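Local atomic coordinates of endo-beta-mannanase (Opitutaceae bacterium TAV5, PDB entry 7BOB), a protein that hydrolyses beta-1,4-mannosidic linkages as a glycoside hydrolase family 5 exo-mannosidase, probably releasing mannose from the ends of mannan-derived chains in the termite hindgut. Residues A[172-183]-A[224-235]; A[31-39]-A[77-85]. One frame throughout, in Å; residues are numbered along the deposited sequence.

Contact 1. Residues A[172-183]-A[224-235]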
loop_
_atom_site.group_PDB
_atom_site.type_symbol
_atom_site.label_atom_id
_atom_site.label_comp_id
_atom_site.label_asym_id
_atom_site.label_seq_id
_atom_site.Cartn_x
_atom_site.Cartn_y
_atom_site.Cartn_z
ATOM N N HIS A 172 14.376 -13.070 -16.723
ATOM C CA HIS A 172 14.602 -13.545 -18.084
ATOM C C HIS A 172 16.023 -14.065 -18.246
ATOM O O HIS A 172 16.236 -15.134 -18.841
ATOM C CB HIS A 172 14.311 -12.413 -19.071
ATOM C CG HIS A 172 14.500 -12.775 -20.513
ATOM N ND1 HIS A 172 13.448 -12.867 -21.400
ATOM C CD2 HIS A 172 15.621 -13.016 -21.233
ATOM C CE1 HIS A 172 13.909 -13.169 -22.600
ATOM N NE2 HIS A 172 15.226 -13.266 -22.526
ATOM N N GLU A 173 17.006 -13.337 -17.685
ATOM C CA GLU A 173 18.398 -13.739 -17.817
ATOM C C GLU A 173 18.681 -15.010 -17.027
ATOM O O GLU A 173 19.405 -15.891 -17.504
ATOM C CB GLU A 173 19.321 -12.595 -17.373
ATOM C CG GLU A 173 20.814 -12.935 -17.298
ATOM C CD GLU A 173 21.420 -13.318 -18.662
ATOM O OE1 GLU A 173 20.782 -13.099 -19.711
ATOM O OE2 GLU A 173 22.546 -13.846 -18.691
ATOM N N TRP A 174 18.131 -15.124 -15.817
ATOM C CA TRP A 174 18.350 -16.322 -15.014
ATOM C C TRP A 174 17.819 -17.552 -15.726
ATOM O O TRP A 174 18.442 -18.629 -15.695
ATOM C CB TRP A 174 17.665 -16.161 -13.665
ATOM C CG TRP A 174 17.849 -17.301 -12.731
ATOM C CD1 TRP A 174 18.845 -17.445 -11.803
ATOM C CD2 TRP A 174 16.996 -18.441 -12.591
ATOM N NE1 TRP A 174 18.664 -18.611 -11.102
ATOM C CE2 TRP A 174 17.540 -19.243 -11.567
ATOM C CE3 TRP A 174 15.829 -18.862 -13.230
ATOM C CZ2 TRP A 174 16.958 -20.447 -11.171
ATOM C CZ3 TRP A 174 15.248 -20.059 -12.835
ATOM C CH2 TRP A 174 15.809 -20.834 -11.814
ATOM N N CYS A 175 16.666 -17.395 -16.386
ATOM C CA CYS A 175 16.040 -18.498 -17.102
ATOM C C CYS A 175 16.893 -18.919 -18.293
ATOM O O CYS A 175 17.101 -20.111 -18.526
ATOM C CB CYS A 175 14.632 -18.082 -17.546
ATOM S SG CYS A 175 13.697 -19.320 -18.460
ATOM N N ARG A 176 17.412 -17.938 -19.041
ATOM C CA ARG A 176 18.364 -18.223 -20.109
ATOM C C ARG A 176 19.574 -18.971 -19.574
ATOM O O ARG A 176 20.013 -19.962 -20.171
ATOM C CB ARG A 176 18.813 -16.923 -20.792
ATOM C CG ARG A 176 19.513 -17.121 -22.152
ATOM C CD ARG A 176 20.249 -15.855 -22.619
ATOM N NE ARG A 176 21.235 -15.406 -21.643
ATOM C CZ ARG A 176 22.494 -15.848 -21.595
ATOM N NH1 ARG A 176 22.924 -16.746 -22.480
ATOM N NH2 ARG A 176 23.326 -15.401 -20.661
ATOM N N ARG A 177 20.113 -18.523 -18.440
ATOM C CA ARG A 177 21.327 -19.140 -17.913
ATOM C C ARG A 177 21.067 -20.556 -17.417
ATOM O O ARG A 177 21.889 -21.450 -17.638
ATOM C CB ARG A 177 21.909 -18.290 -16.794
ATOM C CG ARG A 177 22.558 -16.995 -17.271
ATOM C CD ARG A 177 23.903 -17.239 -17.933
ATOM N NE ARG A 177 24.737 -18.162 -17.168
ATOM C CZ ARG A 177 25.625 -17.795 -16.247
ATOM N NH1 ARG A 177 25.817 -16.518 -15.965
ATOM N NH2 ARG A 177 26.337 -18.713 -15.613
ATOM N N MET A 178 19.941 -20.784 -16.738
ATOM C CA MET A 178 19.695 -22.107 -16.180
ATOM C C MET A 178 19.288 -23.103 -17.261
ATOM O O MET A 178 19.670 -24.270 -17.198
ATOM C CB MET A 178 18.626 -22.047 -15.094
ATOM C CG MET A 178 18.980 -21.178 -13.913
ATOM S SD MET A 178 20.635 -21.527 -13.275
ATOM C CE MET A 178 21.424 -19.938 -13.457
ATOM N N THR A 179 18.511 -22.672 -18.255
ATOM C CA THR A 179 18.255 -23.554 -19.387
ATOM C C THR A 179 19.538 -23.809 -20.171
ATOM O O THR A 179 19.798 -24.937 -20.594
ATOM C CB THR A 179 17.184 -22.964 -20.308
ATOM O OG1 THR A 179 17.604 -21.664 -20.760
ATOM C CG2 THR A 179 15.834 -22.879 -19.596
ATOM N N GLY A 180 20.346 -22.769 -20.380
ATOM C CA GLY A 180 21.585 -22.947 -21.115
ATOM C C GLY A 180 22.523 -23.929 -20.441
ATOM O O GLY A 180 23.206 -24.711 -21.112
ATOM N N ALA A 181 22.563 -23.903 -19.103
ATOM C CA ALA A 181 23.387 -24.848 -18.352
ATOM C C ALA A 181 22.900 -26.274 -18.547
ATOM O O ALA A 181 23.704 -27.207 -18.668
ATOM C CB ALA A 181 23.374 -24.490 -16.866
ATOM N N ILE A 182 21.580 -26.468 -18.551
ATOM C CA ILE A 182 21.041 -27.801 -18.765
ATOM C C ILE A 182 21.426 -28.296 -20.154
ATOM O O ILE A 182 21.752 -29.476 -20.350
ATOM C CB ILE A 182 19.517 -27.786 -18.547
ATOM C CG1 ILE A 182 19.197 -27.817 -17.051
ATOM C CG2 ILE A 182 18.834 -28.943 -19.278
ATOM C CD1 ILE A 182 17.860 -27.146 -16.712
ATOM N N ARG A 183 21.440 -27.389 -21.128
ATOM C CA ARG A 183 21.726 -27.758 -22.504
ATOM C C ARG A 183 23.217 -27.909 -22.779
ATOM O O ARG A 183 23.577 -28.381 -23.862
ATOM C CB ARG A 183 21.100 -26.732 -23.460
ATOM C CG ARG A 183 19.563 -26.759 -23.458
ATOM C CD ARG A 183 18.953 -26.067 -24.684
ATOM N NE ARG A 183 17.538 -25.769 -24.475
ATOM C CZ ARG A 183 16.560 -26.670 -24.520
ATOM N NH1 ARG A 183 16.810 -27.950 -24.797
ATOM N NH2 ARG A 183 15.315 -26.288 -24.297
ATOM N N ARG A 224 17.627 -20.119 -29.724
ATOM C CA ARG A 224 17.034 -21.437 -29.897
ATOM C C ARG A 224 15.621 -21.238 -30.363
ATOM O O ARG A 224 15.022 -20.242 -30.056
ATOM C CB ARG A 224 17.003 -22.220 -28.582
ATOM C CG ARG A 224 16.798 -23.715 -28.764
ATOM C CD ARG A 224 17.625 -24.556 -27.843
ATOM N NE ARG A 224 17.593 -25.942 -28.267
ATOM C CZ ARG A 224 16.525 -26.717 -28.230
ATOM N NH1 ARG A 224 15.379 -26.255 -27.775
ATOM N NH2 ARG A 224 16.617 -27.958 -28.646
ATOM N N MET A 225 15.035 -22.209 -31.019
ATOM C CA MET A 225 13.673 -22.059 -31.419
ATOM C C MET A 225 12.899 -22.442 -30.188
ATOM O O MET A 225 12.973 -23.558 -29.769
ATOM C CB MET A 225 13.367 -23.010 -32.568
ATOM C CG MET A 225 14.102 -22.678 -33.868
ATOM S SD MET A 225 13.750 -23.697 -35.329
ATOM C CE MET A 225 14.661 -25.188 -34.949
ATOM N N VAL A 226 12.182 -21.516 -29.587
ATOM C CA VAL A 226 11.405 -21.819 -28.390
ATOM C C VAL A 226 10.047 -21.133 -28.551
ATOM O O VAL A 226 9.988 -20.036 -29.120
ATOM C CB VAL A 226 12.190 -21.380 -27.143
ATOM C CG1 VAL A 226 11.284 -21.057 -25.994
ATOM C CG2 VAL A 226 13.219 -22.441 -26.737
ATOM N N PRO A 227 8.928 -21.733 -28.121
ATOM C CA PRO A 227 7.626 -21.120 -28.449
ATOM C C PRO A 227 7.377 -19.790 -27.754
ATOM O O PRO A 227 6.785 -18.900 -28.365
ATOM C CB PRO A 227 6.608 -22.185 -28.019
ATOM C CG PRO A 227 7.299 -23.026 -27.043
ATOM C CD PRO A 227 8.771 -22.999 -27.383
ATOM N N ASN A 228 7.821 -19.614 -26.504
ATOM C CA ASN A 228 7.513 -18.422 -25.711
ATOM C C ASN A 228 8.819 -17.706 -25.373
ATOM O O ASN A 228 9.414 -17.942 -24.310
ATOM C CB ASN A 228 6.722 -18.791 -24.450
ATOM C CG ASN A 228 6.496 -17.585 -23.505
ATOM O OD1 ASN A 228 6.494 -16.430 -23.937
ATOM N ND2 ASN A 228 6.326 -17.866 -22.211
ATOM N N PRO A 229 9.268 -16.780 -26.225
ATOM C CA PRO A 229 10.587 -16.142 -26.022
ATOM C C PRO A 229 10.749 -15.385 -24.701
ATOM O O PRO A 229 11.893 -15.119 -24.303
ATOM C CB PRO A 229 10.701 -15.183 -27.216
ATOM C CG PRO A 229 9.682 -15.681 -28.218
ATOM C CD PRO A 229 8.567 -16.261 -27.411
ATOM N N ALA A 230 9.660 -15.027 -24.014
ATOM C CA ALA A 230 9.797 -14.400 -22.706
ATOM C C ALA A 230 10.286 -15.381 -21.664
ATOM O O ALA A 230 10.710 -14.957 -20.585
ATOM C CB ALA A 230 8.471 -13.795 -22.246
ATOM N N GLN A 231 10.235 -16.680 -21.972
ATOM C CA GLN A 231 10.814 -17.741 -21.152
ATOM C C GLN A 231 11.843 -18.457 -22.021
ATOM O O GLN A 231 11.576 -19.535 -22.580
ATOM C CB GLN A 231 9.731 -18.685 -20.630
ATOM C CG GLN A 231 8.801 -18.034 -19.589
ATOM C CD GLN A 231 7.656 -18.943 -19.175
ATOM O OE1 GLN A 231 7.821 -20.152 -19.072
ATOM N NE2 GLN A 231 6.488 -18.367 -18.959
ATOM N N PRO A 232 13.032 -17.880 -22.164
ATOM C CA PRO A 232 14.001 -18.421 -23.122
ATOM C C PRO A 232 14.442 -19.820 -22.734
ATOM O O PRO A 232 14.675 -20.122 -21.561
ATOM C CB PRO A 232 15.161 -17.428 -23.046
ATOM C CG PRO A 232 15.053 -16.864 -21.656
ATOM C CD PRO A 232 13.578 -16.737 -21.418
ATOM N N GLY A 233 14.539 -20.683 -23.737
ATOM C CA GLY A 233 14.990 -22.035 -23.489
ATOM C C GLY A 233 13.951 -22.983 -22.935
ATOM O O GLY A 233 14.302 -24.122 -22.613
ATOM N N ILE A 234 12.685 -22.568 -22.823
ATOM C CA ILE A 234 11.627 -23.408 -22.264
ATOM C C ILE A 234 10.815 -24.000 -23.413
ATOM O O ILE A 234 10.236 -23.258 -24.215
ATOM C CB ILE A 234 10.725 -22.607 -21.311
ATOM C CG1 ILE A 234 11.538 -22.117 -20.102
ATOM C CG2 ILE A 234 9.537 -23.462 -20.877
ATOM C CD1 ILE A 234 11.964 -23.233 -19.197
ATOM N N ASP A 235 10.776 -25.330 -23.514
ATOM C CA ASP A 235 10.049 -25.957 -24.613
ATOM C C ASP A 235 8.579 -26.156 -24.298
ATOM O O ASP A 235 7.753 -26.129 -25.209
ATOM C CB ASP A 235 10.665 -27.327 -24.978
ATOM C CG ASP A 235 12.143 -27.234 -25.279
ATOM O OD1 ASP A 235 12.510 -26.712 -26.353
ATOM O OD2 ASP A 235 12.950 -27.648 -24.421
#

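Contact 2. Residues A[31-39]-A[77-85]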
loop_
_atom_site.group_PDB
_atom_site.type_symbol
_atom_site.label_atom_id
_atom_site.label_comp_id
_atom_site.label_asym_id
_atom_site.label_seq_id
_atom_site.Cartn_x
_atom_site.Cartn_y
_atom_site.Cartn_z
ATOM N N VAL A 31 8.514 -33.904 2.256
ATOM C CA VAL A 31 9.622 -33.203 1.622
ATOM C C VAL A 31 10.992 -33.639 2.114
ATOM O O VAL A 31 11.997 -33.185 1.558
ATOM C CB VAL A 31 9.520 -31.683 1.862
ATOM C CG1 VAL A 31 8.272 -31.127 1.236
ATOM C CG2 VAL A 31 9.579 -31.372 3.372
ATOM N N GLU A 32 11.066 -34.448 3.170
ATOM C CA GLU A 32 12.346 -34.948 3.662
ATOM C C GLU A 32 12.777 -36.241 2.962
ATOM O O GLU A 32 13.658 -36.933 3.475
ATOM C CB GLU A 32 12.287 -35.165 5.186
ATOM C CG GLU A 32 12.044 -33.860 6.024
ATOM C CD GLU A 32 13.068 -32.760 5.709
ATOM O OE1 GLU A 32 14.270 -33.093 5.667
ATOM O OE2 GLU A 32 12.684 -31.567 5.500
ATOM N N MET A 33 12.190 -36.555 1.798
ATOM C CA MET A 33 12.390 -37.853 1.144
ATOM C C MET A 33 13.864 -38.197 0.950
ATOM O O MET A 33 14.273 -39.335 1.189
ATOM C CB MET A 33 11.688 -37.873 -0.211
ATOM C CG MET A 33 11.957 -39.135 -1.007
ATOM S SD MET A 33 11.236 -39.082 -2.667
ATOM C CE MET A 33 12.259 -37.813 -3.425
ATOM N N TRP A 34 14.665 -37.244 0.472
ATOM C CA TRP A 34 16.063 -37.529 0.182
ATOM C C TRP A 34 16.845 -37.877 1.440
ATOM O O TRP A 34 17.790 -38.682 1.378
ATOM C CB TRP A 34 16.704 -36.349 -0.540
ATOM C CG TRP A 34 16.043 -36.086 -1.860
ATOM C CD1 TRP A 34 15.232 -35.026 -2.179
ATOM C CD2 TRP A 34 16.112 -36.907 -3.040
ATOM N NE1 TRP A 34 14.806 -35.134 -3.484
ATOM C CE2 TRP A 34 15.330 -36.276 -4.035
ATOM C CE3 TRP A 34 16.768 -38.110 -3.352
ATOM C CZ2 TRP A 34 15.176 -36.812 -5.324
ATOM C CZ3 TRP A 34 16.622 -38.642 -4.630
ATOM C CH2 TRP A 34 15.831 -37.994 -5.603
ATOM N N GLN A 35 16.461 -37.305 2.587
ATOM C CA GLN A 35 17.156 -37.605 3.846
ATOM C C GLN A 35 16.647 -38.899 4.469
ATOM O O GLN A 35 17.435 -39.713 4.952
ATOM C CB GLN A 35 16.973 -36.454 4.843
ATOM C CG GLN A 35 17.475 -35.095 4.372
ATOM C CD GLN A 35 19.002 -35.044 4.282
ATOM O OE1 GLN A 35 19.707 -35.836 4.916
ATOM N NE2 GLN A 35 19.513 -34.080 3.519
ATOM N N ALA A 36 15.327 -39.110 4.471
ATOM C CA ALA A 36 14.787 -40.282 5.146
ATOM C C ALA A 36 14.909 -41.552 4.299
ATOM O O ALA A 36 15.013 -42.650 4.857
ATOM C CB ALA A 36 13.327 -40.030 5.532
ATOM N N TRP A 37 14.909 -41.411 2.965
ATOM C CA TRP A 37 14.930 -42.466 1.950
ATOM C C TRP A 37 14.268 -43.771 2.394
ATOM O O TRP A 37 14.968 -44.747 2.683
ATOM C CB TRP A 37 16.369 -42.745 1.508
ATOM C CG TRP A 37 16.433 -43.395 0.135
ATOM C CD1 TRP A 37 16.956 -44.620 -0.174
ATOM C CD2 TRP A 37 15.936 -42.850 -1.101
ATOM N NE1 TRP A 37 16.831 -44.863 -1.527
ATOM C CE2 TRP A 37 16.218 -43.784 -2.115
ATOM C CE3 TRP A 37 15.312 -41.649 -1.450
ATOM C CZ2 TRP A 37 15.872 -43.565 -3.450
ATOM C CZ3 TRP A 37 14.970 -41.428 -2.774
ATOM C CH2 TRP A 37 15.244 -42.377 -3.754
ATOM N N PRO A 38 12.933 -43.827 2.478
ATOM C CA PRO A 38 12.258 -45.111 2.745
ATOM C C PRO A 38 12.050 -45.853 1.427
ATOM O O PRO A 38 10.998 -45.770 0.766
ATOM C CB PRO A 38 10.944 -44.668 3.390
ATOM C CG PRO A 38 10.627 -43.353 2.691
ATOM C CD PRO A 38 11.971 -42.713 2.355
ATOM N N GLU A 39 13.088 -46.589 1.020
ATOM C CA GLU A 39 13.146 -47.055 -0.361
ATOM C C GLU A 39 12.063 -48.082 -0.668
ATOM O O GLU A 39 11.460 -48.036 -1.747
ATOM C CB GLU A 39 14.519 -47.611 -0.685
ATOM C CG GLU A 39 14.696 -47.842 -2.181
ATOM C CD GLU A 39 16.087 -48.342 -2.543
ATOM O OE1 GLU A 39 17.001 -47.503 -2.707
ATOM O OE2 GLU A 39 16.260 -49.572 -2.674
ATOM N N MET A 77 22.984 -38.633 -1.885
ATOM C CA MET A 77 21.758 -38.191 -2.546
ATOM C C MET A 77 21.804 -38.483 -4.039
ATOM O O MET A 77 20.811 -38.946 -4.614
ATOM C CB MET A 77 21.519 -36.701 -2.297
ATOM C CG MET A 77 21.520 -36.315 -0.831
ATOM S SD MET A 77 20.284 -37.225 0.124
ATOM C CE MET A 77 21.021 -37.139 1.776
ATOM N N LEU A 78 22.948 -38.220 -4.683
ATOM C CA LEU A 78 23.103 -38.563 -6.090
ATOM C C LEU A 78 22.932 -40.055 -6.323
ATOM O O LEU A 78 22.444 -40.462 -7.385
ATOM C CB LEU A 78 24.459 -38.100 -6.610
ATOM C CG LEU A 78 24.576 -36.573 -6.581
ATOM C CD1 LEU A 78 26.027 -36.080 -6.559
ATOM C CD2 LEU A 78 23.802 -35.960 -7.764
ATOM N N SER A 79 23.281 -40.892 -5.350
ATOM C CA SER A 79 23.090 -42.323 -5.592
ATOM C C SER A 79 21.629 -42.692 -5.429
ATOM O O SER A 79 21.109 -43.554 -6.152
ATOM C CB SER A 79 23.955 -43.158 -4.656
ATOM O OG SER A 79 25.292 -42.743 -4.811
ATOM N N ARG A 80 20.951 -42.045 -4.482
ATOM C CA ARG A 80 19.517 -42.234 -4.357
ATOM C C ARG A 80 18.786 -41.716 -5.592
ATOM O O ARG A 80 17.836 -42.353 -6.068
ATOM C CB ARG A 80 19.039 -41.563 -3.078
ATOM C CG ARG A 80 19.504 -42.342 -1.884
ATOM C CD ARG A 80 19.351 -41.559 -0.595
ATOM N NE ARG A 80 19.896 -42.328 0.522
ATOM C CZ ARG A 80 19.946 -41.912 1.786
ATOM N NH1 ARG A 80 19.491 -40.701 2.127
ATOM N NH2 ARG A 80 20.467 -42.709 2.711
ATOM N N LEU A 81 19.228 -40.583 -6.147
ATOM C CA LEU A 81 18.648 -40.114 -7.404
ATOM C C LEU A 81 18.740 -41.197 -8.476
ATOM O O LEU A 81 17.743 -41.524 -9.140
ATOM C CB LEU A 81 19.335 -38.825 -7.874
ATOM C CG LEU A 81 18.816 -38.142 -9.158
ATOM C CD1 LEU A 81 17.298 -38.030 -9.192
ATOM C CD2 LEU A 81 19.449 -36.759 -9.368
ATOM N N LEU A 82 19.928 -41.791 -8.645
ATOM C CA LEU A 82 20.063 -42.788 -9.698
ATOM C C LEU A 82 19.183 -44.005 -9.407
ATOM O O LEU A 82 18.584 -44.567 -10.331
ATOM C CB LEU A 82 21.536 -43.189 -9.897
ATOM C CG LEU A 82 21.740 -44.170 -11.089
ATOM C CD1 LEU A 82 22.983 -43.843 -11.948
ATOM C CD2 LEU A 82 21.751 -45.661 -10.689
ATOM N N ARG A 83 19.056 -44.403 -8.136
ATOM C CA ARG A 83 18.203 -45.549 -7.815
ATOM C C ARG A 83 16.741 -45.255 -8.152
ATOM O O ARG A 83 16.028 -46.131 -8.653
ATOM C CB ARG A 83 18.373 -45.939 -6.339
ATOM C CG ARG A 83 19.840 -46.392 -5.960
ATOM C CD ARG A 83 19.943 -47.068 -4.578
ATOM N NE ARG A 83 19.152 -48.295 -4.579
ATOM C CZ ARG A 83 19.433 -49.396 -3.879
ATOM N NH1 ARG A 83 20.504 -49.444 -3.086
ATOM N NH2 ARG A 83 18.629 -50.455 -3.974
ATOM N N LEU A 84 16.287 -44.012 -7.907
ATOM C CA LEU A 84 14.923 -43.632 -8.261
ATOM C C LEU A 84 14.722 -43.658 -9.770
ATOM O O LEU A 84 13.763 -44.260 -10.253
ATOM C CB LEU A 84 14.589 -42.244 -7.696
ATOM C CG LEU A 84 13.158 -41.717 -7.778
ATOM C CD1 LEU A 84 12.175 -42.698 -7.167
ATOM C CD2 LEU A 84 13.072 -40.356 -7.055
ATOM N N LEU A 85 15.608 -42.995 -10.528
ATOM C CA LEU A 85 15.481 -42.972 -11.984
ATOM C C LEU A 85 15.392 -44.376 -12.541
ATOM O O LEU A 85 14.553 -44.672 -13.408
ATOM C CB LEU A 85 16.669 -42.245 -12.604
ATOM C CG LEU A 85 16.752 -40.762 -12.243
ATOM C CD1 LEU A 85 18.118 -40.181 -12.578
ATOM C CD2 LEU A 85 15.625 -39.995 -12.970
#

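Contact 1. Residues A[172-183]-A[224-235]
R183 and R224 lay two like-charged guanidinium groups flat on each other, planes 10° apart and centres 3.7 Å from one another. The stack closes one end of a contact in the (beta/alpha)8 barrel, where helix 168-183 packs against the irregular loop leading into strand 237-241. D235 probably offsets part of the charge: R183 NH2 forms a salt bridge to D235 OD2 at 2.7 Å, in the guanidinium plane and on the syn side but tilted out of the carboxylate plane, while R224 NH1 reaches OD1 only weakly. D235 OD2 also accepts from I191 N. The same NH2 of R183 meets G233 O at 2.9 Å, from above the carbonyl plane, and NH1 binds the carbonyls of P187 and A189; NE is buried without a partner. With CG beside the backbone N (chi1 -68°) and the chain extended from CG to NE, R183 spans the gap to the loop. A leucine in its place would probably leave D235 without its closer arginine, G233 O without this donor and the R224 guanidinium without the flat group it stacks on. At the other end, P232 lies over one imidazole face of H172 in a CH-pi contact, CD 3.9 Å from the ring centroid. P232 CG meanwhile leans on the helix backbone, 3.5 Å from H172 O. Between these ends G233 passes close to T179 in a type II turn from Q231 to I234; a CB there would collide with T179 OG1. C175 SG meets the loop, 3.3 Å from P232 O and 3.9 Å from I234 CG1.

Contact 2. Residues A[31-39]-A[77-85]
W34 CA and M77 CA, 6.3 Å apart, mark the nearest backbone approach between the short helix 33-36 and helix 75-89; farther along, E39 CA and L84 CA are 8.8 Å apart. In between, W37 leaves the helix with positive phi (29°) and P38 centres an inverse gamma turn that leads into helix 39-51. W34 enters helix 75-89 as a knob among M77, R80, L81 and L84, its CH2 corner touching L81 CD1 and L84 CD2, while NE1 is bonded to F60 O. M77, bent at chi2, lays its sulfur beside the W34 carbonyl. R80 passes along the other tryptophan: its CG sits 3.5 Å from the centroid of the five-membered ring of W37, almost straight above it, and its guanidinium is within 2° of parallel to the indole. The extended chain from CG to NE carries NH1 on to W34 O, a 2.7 Å bond in the carbonyl plane but bent to 136° at the hydrogen. R80 is thus held by its methylenes on an aromatic face and by its head on a backbone oxygen. W37 NE1 donates to E39 OE1 at 2.9 Å, on the anti side of the carboxylate. The other oxygen, E39 OE2, forms a salt bridge of 2.8 Å with R83 NH2, approaching over the guanidinium face. W34 and W37, in the connection between strand 20-23 and helix 39-51, are wedged against helix 75-89 and so fasten a beta-to-alpha connection to the outer helical layer of a family 5 (beta/alpha)8 barrel.

How the contacts relate
From the N terminus, strand 20-23 leads into residues 31-39, and the chain then runs through helix 39-51, strand 56-62 and the short helix 63-66 before helix 75-89 returns to close contact 2. Only later does helix 168-183, which follows strand 151-154, open contact 1; that loop closes at 224-235, after strand 191-192 and just before strand 237-241. The two loops are therefore in series, neither nested nor crossed. Contact 2 ties the connection between strand 20-23 and helix 39-51 to helix 75-89, whereas contact 1 ties helix 168-183 to the approach of strand 237-241. Their centres lie 28 Å apart, with nearest atoms about 12 Å from each other, so they do not touch.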